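Local atomic coordinates of pseudopodium-enriched atypical kinase 1 (Homo sapiens, PDB entry 6BHC), a protein that is classed as an atypical, pseudokinase member of the protein kinase family and dimerizes through a novel mode of kinase-fold association, probably acting as a scaffold rather than a catalyst. Residues 26-31 and 387-392; 175-180 and 316-321; 323-328 and 348-353; 360-365 and 425-430; 377-382 and 418-423. The protein carries 1 engineered substitution. All coordinates share one frame; numbering follows the deposited sequence.

Contact 1. Residues 26-31 and 387-392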
# COMPACT_ATOMS: atom_id res chain seq x y z
N ASP A 26 -0.25 9.74 -12.74
CA ASP A 26 -1.44 10.23 -12.03
C ASP A 26 -1.58 9.59 -10.66
O ASP A 26 -2.06 10.24 -9.72
CB ASP A 26 -2.69 9.97 -12.87
CG ASP A 26 -2.66 10.69 -14.21
OD1 ASP A 26 -1.92 11.69 -14.33
OD2 ASP A 26 -3.37 10.25 -15.14
N ALA A 27 -1.17 8.32 -10.52
CA ALA A 27 -1.27 7.66 -9.22
C ALA A 27 -0.28 8.25 -8.23
O ALA A 27 -0.63 8.50 -7.07
CB ALA A 27 -1.04 6.16 -9.38
N LEU A 28 0.96 8.49 -8.66
CA LEU A 28 1.97 9.04 -7.76
C LEU A 28 1.61 10.46 -7.32
O LEU A 28 1.91 10.85 -6.19
CB LEU A 28 3.35 9.03 -8.42
CG LEU A 28 4.08 7.68 -8.46
CD1 LEU A 28 5.39 7.82 -9.21
CD2 LEU A 28 4.32 7.16 -7.05
N LYS A 29 0.96 11.23 -8.19
CA LYS A 29 0.47 12.55 -7.78
C LYS A 29 -0.61 12.42 -6.72
O LYS A 29 -0.66 13.22 -5.78
CB LYS A 29 -0.04 13.32 -9.00
CG LYS A 29 1.04 13.75 -9.96
CD LYS A 29 0.46 14.45 -11.17
CE LYS A 29 1.55 14.88 -12.14
NZ LYS A 29 0.98 15.41 -13.40
N LYS A 30 -1.49 11.43 -6.86
CA LYS A 30 -2.53 11.22 -5.86
C LYS A 30 -1.93 10.72 -4.55
O LYS A 30 -2.37 11.12 -3.46
CB LYS A 30 -3.58 10.24 -6.39
CG LYS A 30 -4.75 10.00 -5.44
CD LYS A 30 -5.77 9.05 -6.06
CE LYS A 30 -6.91 8.76 -5.10
NZ LYS A 30 -7.91 7.82 -5.69
N LEU A 31 -0.91 9.86 -4.63
CA LEU A 31 -0.24 9.40 -3.42
C LEU A 31 0.49 10.54 -2.72
O LEU A 31 0.50 10.62 -1.49
CB LEU A 31 0.74 8.27 -3.76
CG LEU A 31 0.13 6.95 -4.23
CD1 LEU A 31 1.21 6.03 -4.78
CD2 LEU A 31 -0.63 6.28 -3.10
N THR A 387 7.90 2.69 -11.26
CA THR A 387 7.44 1.33 -10.97
C THR A 387 7.96 0.84 -9.63
O THR A 387 7.21 0.25 -8.84
CB THR A 387 7.86 0.39 -12.10
OG1 THR A 387 7.32 0.86 -13.34
CG2 THR A 387 7.36 -1.02 -11.84
N LEU A 388 9.25 1.07 -9.36
CA LEU A 388 9.83 0.64 -8.09
C LEU A 388 9.16 1.32 -6.91
O LEU A 388 8.81 0.67 -5.91
CB LEU A 388 11.33 0.92 -8.09
CG LEU A 388 12.16 0.07 -9.05
CD1 LEU A 388 13.61 0.53 -9.07
CD2 LEU A 388 12.07 -1.40 -8.67
N LEU A 389 8.95 2.64 -7.00
CA LEU A 389 8.32 3.36 -5.90
C LEU A 389 6.88 2.91 -5.70
O LEU A 389 6.41 2.78 -4.56
CB LEU A 389 8.38 4.87 -6.15
CG LEU A 389 7.81 5.73 -5.02
CD1 LEU A 389 8.54 5.46 -3.72
CD2 LEU A 389 7.89 7.21 -5.39
N MET A 390 6.16 2.66 -6.80
CA MET A 390 4.79 2.17 -6.68
C MET A 390 4.74 0.82 -5.98
O MET A 390 3.85 0.56 -5.16
CB MET A 390 4.14 2.08 -8.06
CG MET A 390 2.64 1.83 -8.03
SD MET A 390 1.72 3.25 -7.39
CE MET A 390 2.20 4.51 -8.57
N ILE A 391 5.69 -0.06 -6.30
CA ILE A 391 5.78 -1.35 -5.62
C ILE A 391 6.05 -1.16 -4.13
O ILE A 391 5.48 -1.86 -3.29
CB ILE A 391 6.86 -2.23 -6.29
CG1 ILE A 391 6.42 -2.62 -7.70
CG2 ILE A 391 7.14 -3.47 -5.45
CD1 ILE A 391 7.51 -3.31 -8.51
N LYS A 392 6.90 -0.19 -3.79
CA LYS A 392 7.23 0.06 -2.39
C LYS A 392 6.00 0.46 -1.60
O LYS A 392 5.79 -0.03 -0.48
CB LYS A 392 8.31 1.14 -2.29
CG LYS A 392 8.73 1.47 -0.87
CD LYS A 392 9.63 2.70 -0.84
CE LYS A 392 10.12 3.01 0.56
NZ LYS A 392 11.03 1.95 1.08
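In the helical bundle where N-terminal helix 16-39 packs on helix 371-396, part of the split helical dimerization (SHED) module of the PEAK family, Met390 pushes into a row of apolar side chains, Ala27, Leu28 and Leu31. The axes of segments 26-31 and 387-392 pass 11.1 Å apart and cross at 47°. Met390 does most of the reaching. Its first torsion (chi1 -169°) points the chain away from the backbone N, and two further bends bring the methyl end round to the first helix. There CE sits 3.7 Å from Leu28 CG and also 3.7 Å from Ala27 CB, while SD lies 3.8 Å from Leu31 CD1. Beside this, one methyl of Leu389 meets one of Leu28, CD2 to CD2 at 3.9 Å. Helix 406-417 closes over the same side, with Ala416 against Leu28 and Leu415 against Leu389. The second subunit packs here: Ile391 of that chain lies on Ala27, its Ala394 on Met390 and its Leu398 on Leu31. Every touching atom across the pair is carbon or sulfur and all five residues are buried, so what joins the two helices here is apolar packing, with a flexible thioether fitted among an alanine and two leucines at the dimer interface.

Contact 2. Residues 175-180 and 316-321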
# COMPACT_ATOMS: atom_id res chain seq x y z
N LEU A 175 26.08 9.37 5.45
CA LEU A 175 24.82 9.55 6.16
C LEU A 175 24.57 11.02 6.48
O LEU A 175 23.44 11.50 6.32
CB LEU A 175 24.83 8.71 7.44
CG LEU A 175 23.55 8.73 8.28
CD1 LEU A 175 22.33 8.43 7.42
CD2 LEU A 175 23.65 7.73 9.43
N TYR A 176 25.59 11.74 6.93
CA TYR A 176 25.38 13.13 7.32
C TYR A 176 25.07 14.01 6.11
O TYR A 176 24.14 14.82 6.15
CB TYR A 176 26.60 13.68 8.07
CG TYR A 176 26.46 15.15 8.39
CD1 TYR A 176 25.66 15.58 9.44
CD2 TYR A 176 27.10 16.11 7.61
CE1 TYR A 176 25.52 16.93 9.72
CE2 TYR A 176 26.96 17.46 7.89
CZ TYR A 176 26.17 17.86 8.94
OH TYR A 176 26.03 19.20 9.22
N GLU A 177 25.84 13.86 5.03
CA GLU A 177 25.63 14.72 3.87
C GLU A 177 24.35 14.38 3.12
O GLU A 177 23.86 15.22 2.36
CB GLU A 177 26.84 14.64 2.93
CG GLU A 177 28.14 15.13 3.57
CD GLU A 177 29.23 15.44 2.56
OE1 GLU A 177 28.98 15.29 1.34
OE2 GLU A 177 30.33 15.84 2.98
N ARG A 178 23.79 13.18 3.33
CA ARG A 178 22.47 12.90 2.79
C ARG A 178 21.39 13.63 3.60
O ARG A 178 20.43 14.16 3.03
CB ARG A 178 22.20 11.40 2.77
CG ARG A 178 20.85 11.03 2.17
CD ARG A 178 20.66 9.53 1.99
NE ARG A 178 19.37 9.24 1.37
CZ ARG A 178 19.17 9.16 0.06
NH1 ARG A 178 20.18 9.34 -0.78
NH2 ARG A 178 17.97 8.89 -0.41
N GLN A 179 21.54 13.66 4.93
CA GLN A 179 20.62 14.45 5.75
C GLN A 179 20.67 15.92 5.38
O GLN A 179 19.65 16.61 5.45
CB GLN A 179 20.94 14.27 7.24
CG GLN A 179 20.84 12.85 7.76
CD GLN A 179 21.14 12.76 9.25
OE1 GLN A 179 20.35 13.23 10.07
NE2 GLN A 179 22.28 12.18 9.59
N VAL A 180 21.85 16.42 5.01
CA VAL A 180 21.96 17.81 4.57
C VAL A 180 21.12 18.04 3.32
O VAL A 180 20.40 19.04 3.22
CB VAL A 180 23.44 18.18 4.35
CG1 VAL A 180 23.56 19.51 3.63
CG2 VAL A 180 24.17 18.24 5.68
N PRO A 316 35.15 19.95 0.50
CA PRO A 316 35.88 18.68 0.51
C PRO A 316 35.06 17.56 -0.12
O PRO A 316 33.85 17.48 0.05
CB PRO A 316 36.13 18.43 2.01
CG PRO A 316 36.03 19.78 2.64
CD PRO A 316 35.01 20.53 1.84
N PHE A 317 35.76 16.69 -0.85
CA PHE A 317 35.14 15.58 -1.58
C PHE A 317 35.13 14.36 -0.67
O PHE A 317 36.08 13.58 -0.62
CB PHE A 317 35.89 15.33 -2.88
CG PHE A 317 35.38 14.16 -3.67
CD1 PHE A 317 34.05 14.07 -4.02
CD2 PHE A 317 36.25 13.17 -4.08
CE1 PHE A 317 33.59 12.99 -4.76
CE2 PHE A 317 35.80 12.09 -4.82
CZ PHE A 317 34.46 12.01 -5.16
N ARG A 318 34.02 14.18 0.06
CA ARG A 318 33.95 13.16 1.11
C ARG A 318 32.80 12.18 0.96
O ARG A 318 32.81 11.15 1.65
CB ARG A 318 33.85 13.83 2.49
CG ARG A 318 34.97 14.82 2.78
CD ARG A 318 34.60 15.76 3.91
NE ARG A 318 34.50 15.06 5.19
CZ ARG A 318 34.23 15.67 6.34
NH1 ARG A 318 34.03 16.98 6.37
NH2 ARG A 318 34.15 14.97 7.46
N SER A 319 31.83 12.44 0.09
CA SER A 319 30.66 11.57 -0.03
C SER A 319 30.16 11.66 -1.46
O SER A 319 30.54 12.57 -2.21
CB SER A 319 29.56 11.97 0.96
OG SER A 319 28.86 13.12 0.50
N PRO A 320 29.29 10.73 -1.88
CA PRO A 320 28.69 10.83 -3.23
C PRO A 320 27.87 12.09 -3.44
O PRO A 320 27.45 12.34 -4.58
CB PRO A 320 27.81 9.58 -3.32
CG PRO A 320 28.42 8.62 -2.37
CD PRO A 320 28.95 9.45 -1.23
N TYR A 321 27.61 12.88 -2.40
CA TYR A 321 26.82 14.09 -2.52
C TYR A 321 27.67 15.35 -2.56
O TYR A 321 27.13 16.44 -2.78
CB TYR A 321 25.82 14.18 -1.36
CG TYR A 321 25.03 12.91 -1.13
CD1 TYR A 321 23.86 12.65 -1.84
CD2 TYR A 321 25.45 11.96 -0.21
CE1 TYR A 321 23.14 11.49 -1.64
CE2 TYR A 321 24.74 10.80 0.00
CZ TYR A 321 23.58 10.57 -0.72
OH TYR A 321 22.86 9.41 -0.51
O HOH W 1 32.04 17.79 2.36
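Arg178 and Tyr321 cross obliquely, with the guanidinium and phenol planes 58° apart and the start of the arginine chain lying over the ring. Arg178 CB is 3.8 Å from Tyr321 CE2, and its CA stands over one face near the rim. The chain runs extended to NE before the guanidinium swings out of line at chi4; Tyr321 OH lies only 10° out of its plane and takes a 2.7 Å hydrogen bond from Arg178 NH1 at 151°. NH1 also binds Leu354 O, and NH2 forms a salt bridge with Glu407. A leucine in place of Arg178 would probably leave the Tyr321 hydroxyl without this donor and Glu407 without this salt bridge. One residue back, Glu177 extends toward Ser319. Its OE1 is modelled only 2.3 Å from Ser319 OG, too short to be taken literally, and also receives Ser322 OG. OE2 accepts from a water bridging to Pro316 O, and pairs with His169 as well. Ser319 OG in turn accepts from Tyr321 N at 3.2 Å. This is a capping bond at the entry to helix 322-332, the buried carboxylate of helix 173-194 fixing that entry within the helical C-lobe of the protein kinase fold.

Contact 3. Residues 323-328 and 348-353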
# COMPACT_ATOMS: atom_id res chain seq x y z
N ARG A 323 30.16 16.49 -4.64
CA ARG A 323 30.33 17.19 -5.91
C ARG A 323 29.06 17.92 -6.32
O ARG A 323 29.11 19.05 -6.82
CB ARG A 323 30.77 16.22 -7.00
CG ARG A 323 31.99 15.40 -6.64
CD ARG A 323 32.60 14.75 -7.87
NE ARG A 323 33.46 15.68 -8.60
CZ ARG A 323 34.75 15.87 -8.32
NH1 ARG A 323 35.32 15.19 -7.34
NH2 ARG A 323 35.46 16.74 -9.03
N GLY A 324 27.90 17.28 -6.13
CA GLY A 324 26.65 17.92 -6.48
C GLY A 324 26.34 19.12 -5.61
O GLY A 324 25.86 20.15 -6.10
N LEU A 325 26.62 19.02 -4.31
CA LEU A 325 26.42 20.15 -3.42
C LEU A 325 27.39 21.29 -3.74
O LEU A 325 27.03 22.46 -3.61
CB LEU A 325 26.58 19.72 -1.96
CG LEU A 325 25.49 18.80 -1.41
CD1 LEU A 325 25.88 18.28 -0.03
CD2 LEU A 325 24.15 19.52 -1.35
N GLN A 326 28.60 20.96 -4.18
CA GLN A 326 29.54 21.99 -4.61
C GLN A 326 29.03 22.71 -5.85
O GLN A 326 29.04 23.95 -5.91
CB GLN A 326 30.91 21.37 -4.88
CG GLN A 326 31.92 22.33 -5.50
CD GLN A 326 32.51 23.30 -4.49
OE1 GLN A 326 33.63 23.10 -4.01
NE2 GLN A 326 31.77 24.35 -4.17
N GLN A 327 28.56 21.95 -6.84
CA GLN A 327 28.02 22.56 -8.05
C GLN A 327 26.76 23.36 -7.75
O GLN A 327 26.54 24.43 -8.33
CB GLN A 327 27.74 21.48 -9.10
CG GLN A 327 27.15 22.00 -10.40
CD GLN A 327 28.12 22.83 -11.22
OE1 GLN A 327 29.33 22.82 -10.97
NE2 GLN A 327 27.60 23.55 -12.20
N LEU A 328 25.93 22.86 -6.83
CA LEU A 328 24.72 23.58 -6.46
C LEU A 328 25.04 24.91 -5.80
O LEU A 328 24.40 25.93 -6.08
CB LEU A 328 23.86 22.71 -5.54
CG LEU A 328 22.59 23.37 -5.00
CD1 LEU A 328 21.69 23.78 -6.15
CD2 LEU A 328 21.87 22.45 -4.03
N GLY A 348 15.41 20.66 -7.95
CA GLY A 348 15.63 19.55 -8.86
C GLY A 348 17.01 18.94 -8.72
O GLY A 348 17.17 17.72 -8.88
N ILE A 349 18.02 19.75 -8.43
CA ILE A 349 19.36 19.23 -8.18
C ILE A 349 19.36 18.37 -6.92
O ILE A 349 19.88 17.25 -6.91
CB ILE A 349 20.37 20.38 -8.10
CG1 ILE A 349 20.51 21.06 -9.46
CG2 ILE A 349 21.72 19.87 -7.61
CD1 ILE A 349 21.55 22.16 -9.50
N LEU A 350 18.76 18.89 -5.84
CA LEU A 350 18.72 18.14 -4.59
C LEU A 350 17.94 16.83 -4.75
O LEU A 350 18.35 15.80 -4.21
CB LEU A 350 18.10 19.00 -3.49
CG LEU A 350 18.94 20.19 -3.04
CD1 LEU A 350 18.12 21.16 -2.21
CD2 LEU A 350 20.15 19.71 -2.26
N GLN A 351 16.83 16.87 -5.49
CA GLN A 351 16.10 15.64 -5.78
C GLN A 351 16.96 14.66 -6.57
O GLN A 351 16.90 13.45 -6.35
CB GLN A 351 14.82 15.96 -6.54
CG GLN A 351 13.78 16.71 -5.72
CD GLN A 351 12.67 17.29 -6.57
OE1 GLN A 351 12.89 17.63 -7.74
NE2 GLN A 351 11.48 17.40 -6.00
N CYS A 352 17.77 15.18 -7.50
CA CYS A 352 18.63 14.31 -8.29
C CYS A 352 19.73 13.68 -7.44
O CYS A 352 20.07 12.50 -7.63
CB CYS A 352 19.24 15.08 -9.46
SG CYS A 352 20.35 14.09 -10.48
N LEU A 353 20.30 14.44 -6.50
CA LEU A 353 21.34 13.88 -5.64
C LEU A 353 20.78 12.83 -4.70
O LEU A 353 21.48 11.88 -4.33
CB LEU A 353 22.02 14.99 -4.85
CG LEU A 353 22.74 16.09 -5.64
CD1 LEU A 353 23.39 17.10 -4.70
CD2 LEU A 353 23.76 15.50 -6.59
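Helices 323-328 and 348-353 run antiparallel, 175° between their directions and 10.3 Å between axes, with Gly324 facing Leu353 at one end and Leu328 facing Ile349 at the other. They belong to the pair that closes the helical C-lobe of the protein kinase fold, and the side chains that meet in the seam are all apolar. Leu328 wedges between Ile349 and Leu350. Its chi1 of 176° carries the chain straight out from the backbone N, and its two methyls part: CD1 meets Ile349 CD1 at 3.7 Å, while CD2 meets Leu350 CD2, also at 3.7 Å, the two leucine side chains crossing at about a right angle. An alanine here lacks both methyls, and a gap would probably open between Ile349 and Leu350. Leu325 adds a looser touch through its own CD2, 4.1 Å from Leu350 CD2. Leu350 also leans on Leu184 and Cys188 of helix 173-194, and Ile349 on Ile429 and Leu430 of helix 420-430, so the pair is packed between the core of the lobe and the C-terminal bundle. At the far end the missing side chain of Gly324 lets Leu353 lie on the main chain. A CB built there would fall 2.3 Å from Leu353 CD2, a clash. Leu353 instead rests with its CD1 3.7 Å from Gly324 C and 3.8 Å from Leu325 N.

Contact 4. Residues 360-365 and 425-430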
# COMPACT_ATOMS: atom_id res chain seq x y z
N ASP A 360 26.42 7.49 -13.28
CA ASP A 360 26.55 6.39 -14.23
C ASP A 360 25.69 6.64 -15.46
O ASP A 360 26.10 6.34 -16.59
CB ASP A 360 26.16 5.07 -13.56
CG ASP A 360 27.02 4.77 -12.34
OD1 ASP A 360 28.18 5.21 -12.30
OD2 ASP A 360 26.52 4.08 -11.42
N LEU A 361 24.49 7.19 -15.27
CA LEU A 361 23.64 7.55 -16.40
C LEU A 361 24.13 8.80 -17.11
O LEU A 361 23.81 9.01 -18.28
CB LEU A 361 22.19 7.73 -15.92
CG LEU A 361 21.07 8.02 -16.93
CD1 LEU A 361 19.79 7.32 -16.52
CD2 LEU A 361 20.83 9.52 -17.06
N PHE A 362 24.93 9.64 -16.43
CA PHE A 362 25.42 10.86 -17.06
C PHE A 362 26.34 10.54 -18.23
O PHE A 362 26.33 11.26 -19.24
CB PHE A 362 26.16 11.73 -16.03
CG PHE A 362 25.26 12.37 -15.00
CD1 PHE A 362 23.90 12.14 -15.00
CD2 PHE A 362 25.79 13.21 -14.04
CE1 PHE A 362 23.08 12.72 -14.05
CE2 PHE A 362 24.98 13.80 -13.09
CZ PHE A 362 23.62 13.56 -13.10
N GLN A 363 27.14 9.48 -18.12
CA GLN A 363 28.03 9.11 -19.21
C GLN A 363 27.25 8.71 -20.46
O GLN A 363 27.60 9.11 -21.57
CB GLN A 363 28.95 7.97 -18.78
CG GLN A 363 30.06 8.38 -17.83
CD GLN A 363 31.00 7.24 -17.50
OE1 GLN A 363 30.57 6.10 -17.31
NE2 GLN A 363 32.29 7.54 -17.44
N THR A 364 26.18 7.93 -20.29
CA THR A 364 25.34 7.58 -21.42
C THR A 364 24.63 8.81 -21.98
O THR A 364 24.39 8.89 -23.19
CB THR A 364 24.32 6.51 -21.02
OG1 THR A 364 24.99 5.45 -20.32
CG2 THR A 364 23.62 5.94 -22.24
N PHE A 365 24.29 9.77 -21.12
CA PHE A 365 23.64 10.99 -21.57
C PHE A 365 24.55 11.77 -22.53
O PHE A 365 24.12 12.16 -23.62
CB PHE A 365 23.26 11.85 -20.37
CG PHE A 365 22.41 13.05 -20.71
CD1 PHE A 365 21.03 12.95 -20.73
CD2 PHE A 365 23.00 14.27 -20.99
CE1 PHE A 365 20.25 14.05 -21.03
CE2 PHE A 365 22.22 15.37 -21.30
CZ PHE A 365 20.85 15.27 -21.32
N CYS A 425 17.29 19.28 -17.98
CA CYS A 425 17.84 20.55 -17.51
C CYS A 425 18.71 20.36 -16.27
O CYS A 425 19.78 20.96 -16.17
CB CYS A 425 16.71 21.54 -17.23
SG CYS A 425 15.72 21.96 -18.69
N ILE A 426 18.27 19.52 -15.33
CA ILE A 426 19.04 19.30 -14.11
C ILE A 426 20.35 18.58 -14.42
O ILE A 426 21.40 18.90 -13.86
CB ILE A 426 18.20 18.53 -13.08
CG1 ILE A 426 16.99 19.37 -12.65
CG2 ILE A 426 19.04 18.16 -11.86
CD1 ILE A 426 17.37 20.72 -12.06
N VAL A 427 20.30 17.59 -15.31
CA VAL A 427 21.51 16.84 -15.66
C VAL A 427 22.53 17.76 -16.32
O VAL A 427 23.72 17.73 -15.97
CB VAL A 427 21.16 15.65 -16.57
CG1 VAL A 427 22.41 15.08 -17.21
CG2 VAL A 427 20.44 14.57 -15.77
N LYS A 428 22.09 18.60 -17.26
CA LYS A 428 23.03 19.48 -17.95
C LYS A 428 23.67 20.48 -17.00
O LYS A 428 24.79 20.94 -17.26
CB LYS A 428 22.31 20.20 -19.10
CG LYS A 428 22.04 19.30 -20.30
CD LYS A 428 21.47 20.07 -21.48
CE LYS A 428 20.04 20.53 -21.22
NZ LYS A 428 19.43 21.17 -22.42
N ILE A 429 23.00 20.83 -15.91
CA ILE A 429 23.61 21.70 -14.91
C ILE A 429 24.68 20.94 -14.12
O ILE A 429 25.75 21.47 -13.83
CB ILE A 429 22.54 22.30 -13.98
CG1 ILE A 429 21.61 23.22 -14.76
CG2 ILE A 429 23.19 23.06 -12.83
CD1 ILE A 429 20.47 23.79 -13.93
N LEU A 430 24.40 19.67 -13.79
CA LEU A 430 25.33 18.87 -13.00
C LEU A 430 26.48 18.30 -13.82
O LEU A 430 27.42 17.76 -13.23
CB LEU A 430 24.59 17.73 -12.31
CG LEU A 430 23.65 18.13 -11.17
CD1 LEU A 430 22.92 16.90 -10.64
CD2 LEU A 430 24.43 18.81 -10.06
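Val427 is caught between two phenylalanines, setting one methyl, CG1, over a face of both the Phe365 ring and the Phe362 ring. The approach to Phe365 is the more clearly defined: CG1 stands 4.0 Å from the ring centroid and only 13° off the normal, a CH-pi contact in which valine and ring come at each other from opposite directions. The chi1 of Phe365, -172°, swings its ring away from the backbone N. The other methyl of the valine, CG2, meets the second aromatic, 3.7 Å from Phe362 CE1. Further along its rim, Phe362 CE2 lies 4.0 Å from Leu430 CB, one turn on from the valine, so this ring bridges two residues of the same helix. At the solvent side the aliphatic part of Lys428 crosses Phe365 at about a right angle, with CG 4.1 Å from Phe365 CE2. Here the lysine contributes carbon rather than charge. What holds the pair is therefore a branched side chain held between two rings, with leucine and lysine carbons at its flanks. Segments 360-365 and 425-430 are nearly perpendicular, their axes 11.1 Å apart. Leu431 in the chain end just beyond touches both phenylalanines. Behind them, Phe365 also leans on Leu378 and Arg374 of helix 371-396, while Leu430 turns to Cys352 of helix 343-354, which places the C-terminal helix between the kinase C-lobe and the flanking bundle.

Contact 5. Residues 377-382 and 418-423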
# COMPACT_ATOMS: atom_id res chain seq x y z
N LEU A 377 16.51 7.63 -22.90
CA LEU A 377 17.28 7.26 -21.71
C LEU A 377 16.63 7.81 -20.44
O LEU A 377 16.47 7.09 -19.45
CB LEU A 377 18.71 7.77 -21.85
CG LEU A 377 19.65 7.48 -20.68
CD1 LEU A 377 19.96 5.99 -20.60
CD2 LEU A 377 20.93 8.29 -20.81
N LEU A 378 16.23 9.09 -20.46
CA LEU A 378 15.61 9.69 -19.29
C LEU A 378 14.22 9.11 -19.04
O LEU A 378 13.82 8.92 -17.89
CB LEU A 378 15.55 11.20 -19.45
CG LEU A 378 16.89 11.94 -19.50
CD1 LEU A 378 16.69 13.41 -19.83
CD2 LEU A 378 17.64 11.77 -18.19
N GLN A 379 13.47 8.84 -20.11
CA GLN A 379 12.12 8.30 -19.94
C GLN A 379 12.15 6.88 -19.40
O GLN A 379 11.32 6.51 -18.56
CB GLN A 379 11.35 8.36 -21.26
CG GLN A 379 9.88 8.00 -21.13
CD GLN A 379 9.11 8.99 -20.28
OE1 GLN A 379 8.81 10.10 -20.72
NE2 GLN A 379 8.78 8.59 -19.06
N ASN A 380 13.10 6.06 -19.87
CA ASN A 380 13.23 4.71 -19.34
C ASN A 380 13.59 4.73 -17.86
O ASN A 380 13.06 3.93 -17.08
CB ASN A 380 14.28 3.93 -20.14
CG ASN A 380 13.86 3.70 -21.58
OD1 ASN A 380 12.69 3.82 -21.93
ND2 ASN A 380 14.83 3.36 -22.42
N TRP A 381 14.48 5.64 -17.46
CA TRP A 381 14.82 5.77 -16.05
C TRP A 381 13.60 6.16 -15.22
O TRP A 381 13.38 5.62 -14.13
CB TRP A 381 15.94 6.79 -15.87
CG TRP A 381 16.37 6.95 -14.44
CD1 TRP A 381 17.38 6.29 -13.81
CD2 TRP A 381 15.80 7.84 -13.47
NE1 TRP A 381 17.48 6.71 -12.50
CE2 TRP A 381 16.52 7.66 -12.27
CE3 TRP A 381 14.76 8.77 -13.50
CZ2 TRP A 381 16.23 8.38 -11.11
CZ3 TRP A 381 14.47 9.48 -12.35
CH2 TRP A 381 15.20 9.28 -11.17
N LEU A 382 12.78 7.08 -15.73
CA LEU A 382 11.58 7.50 -15.01
C LEU A 382 10.59 6.35 -14.86
O LEU A 382 10.04 6.13 -13.78
CB LEU A 382 10.92 8.68 -15.73
CG LEU A 382 11.39 10.08 -15.35
CD1 LEU A 382 10.75 11.12 -16.26
CD2 LEU A 382 11.07 10.36 -13.90
N ALA A 418 8.25 15.01 -12.01
CA ALA A 418 9.41 15.10 -12.88
C ALA A 418 9.04 14.68 -14.30
O ALA A 418 8.19 13.81 -14.52
CB ALA A 418 10.55 14.23 -12.36
N THR A 419 9.68 15.32 -15.28
CA THR A 419 9.52 14.99 -16.69
C THR A 419 10.90 14.82 -17.30
O THR A 419 11.92 15.15 -16.70
CB THR A 419 8.75 16.08 -17.45
OG1 THR A 419 9.53 17.28 -17.51
CG2 THR A 419 7.41 16.37 -16.78
N THR A 420 10.92 14.29 -18.53
CA THR A 420 12.19 14.17 -19.24
C THR A 420 12.81 15.54 -19.50
O THR A 420 14.04 15.67 -19.49
CB THR A 420 11.99 13.42 -20.56
OG1 THR A 420 11.08 14.14 -21.39
CG2 THR A 420 11.44 12.02 -20.30
N ASP A 421 11.98 16.56 -19.70
CA ASP A 421 12.51 17.91 -19.91
C ASP A 421 13.13 18.47 -18.64
O ASP A 421 14.18 19.11 -18.69
CB ASP A 421 11.40 18.83 -20.43
CG ASP A 421 11.91 20.21 -20.78
OD1 ASP A 421 12.42 20.38 -21.91
OD2 ASP A 421 11.81 21.12 -19.94
N SER A 422 12.48 18.24 -17.49
CA SER A 422 13.03 18.74 -16.23
C SER A 422 14.30 18.00 -15.85
O SER A 422 15.23 18.60 -15.29
CB SER A 422 11.99 18.62 -15.12
OG SER A 422 11.88 17.29 -14.66
N LEU A 423 14.36 16.69 -16.12
CA LEU A 423 15.58 15.94 -15.83
C LEU A 423 16.72 16.38 -16.74
O LEU A 423 17.87 16.49 -16.30
CB LEU A 423 15.33 14.44 -15.98
CG LEU A 423 14.37 13.79 -14.98
CD1 LEU A 423 14.34 12.29 -15.19
CD2 LEU A 423 14.77 14.12 -13.55
O HOH W 2 8.44 13.09 -19.36
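Apolar packing carries most of this contact, in which Leu423 and Thr420, on the N-capped first turn of helix 420-430, lie against the long helix 371-396 of the C-terminal bundle. Leu423 and Leu382 reach toward each other tip to tip, Leu423 CD1 coming 3.7 Å from Leu382 CG. That same methyl lies 3.9 Å from Trp381 CE3, the leucine crossing the indole side chain at about a right angle. Leu378 slides past Leu423 in the opposite direction, with CD2 near its CB. Leu382 also covers the connection ahead of the helix: its CD1 rests 3.8 Å from Thr419 C, and its CD2 faces the methyl of Ala418.

Mixed contacts come next. Leu378 CD1 lies 3.5 Å from Thr420 O, and Gln379 OE1 is 3.3 Å from Thr420 CG2. A bend at chi2 (65°) turns the glutamine chain, and its amide nitrogen is held by Asp383 of the same helix.

Among the polar links, a water accepts a hydrogen bond from Thr420 N and donates a weak one to Gln379 OE1, bridging the two segments. The cap itself is local to the second segment. Thr419 occupies the N-cap position and Thr419 OG1 accepts from Ser422 N at 3.1 Å, while the serine hydroxyl turns back to the carbonyl of Thr419. Two donors thus share that oxygen from the same face of its plane, Ser422 OG at 3.0 Å and Leu423 N, Thr419 O being the acceptor of both.

In the fold
The five contacts trace a path from the kinase C-lobe out to the dimer interface. Contacts 2 and 3, with centres 11 Å apart, lie within the kinase domain and touch where Tyr321 CE1 meets Leu353 O at 3.2 Å. Contact 3 passes directly into contact 4, about 12 Å away between centres, where Gly348 O lies against Ile426 CG2. Contacts 4 and 5 share helix 420-430, and Trp381 of contact 5 packs on Leu361 of contact 4. Helix 371-396 then carries the bundle on to contact 1, about 16 Å from contact 5 between centres, where the N-terminal helix joins and the second subunit packs. Contact 1 and contact 2 are about 27 Å apart between centres.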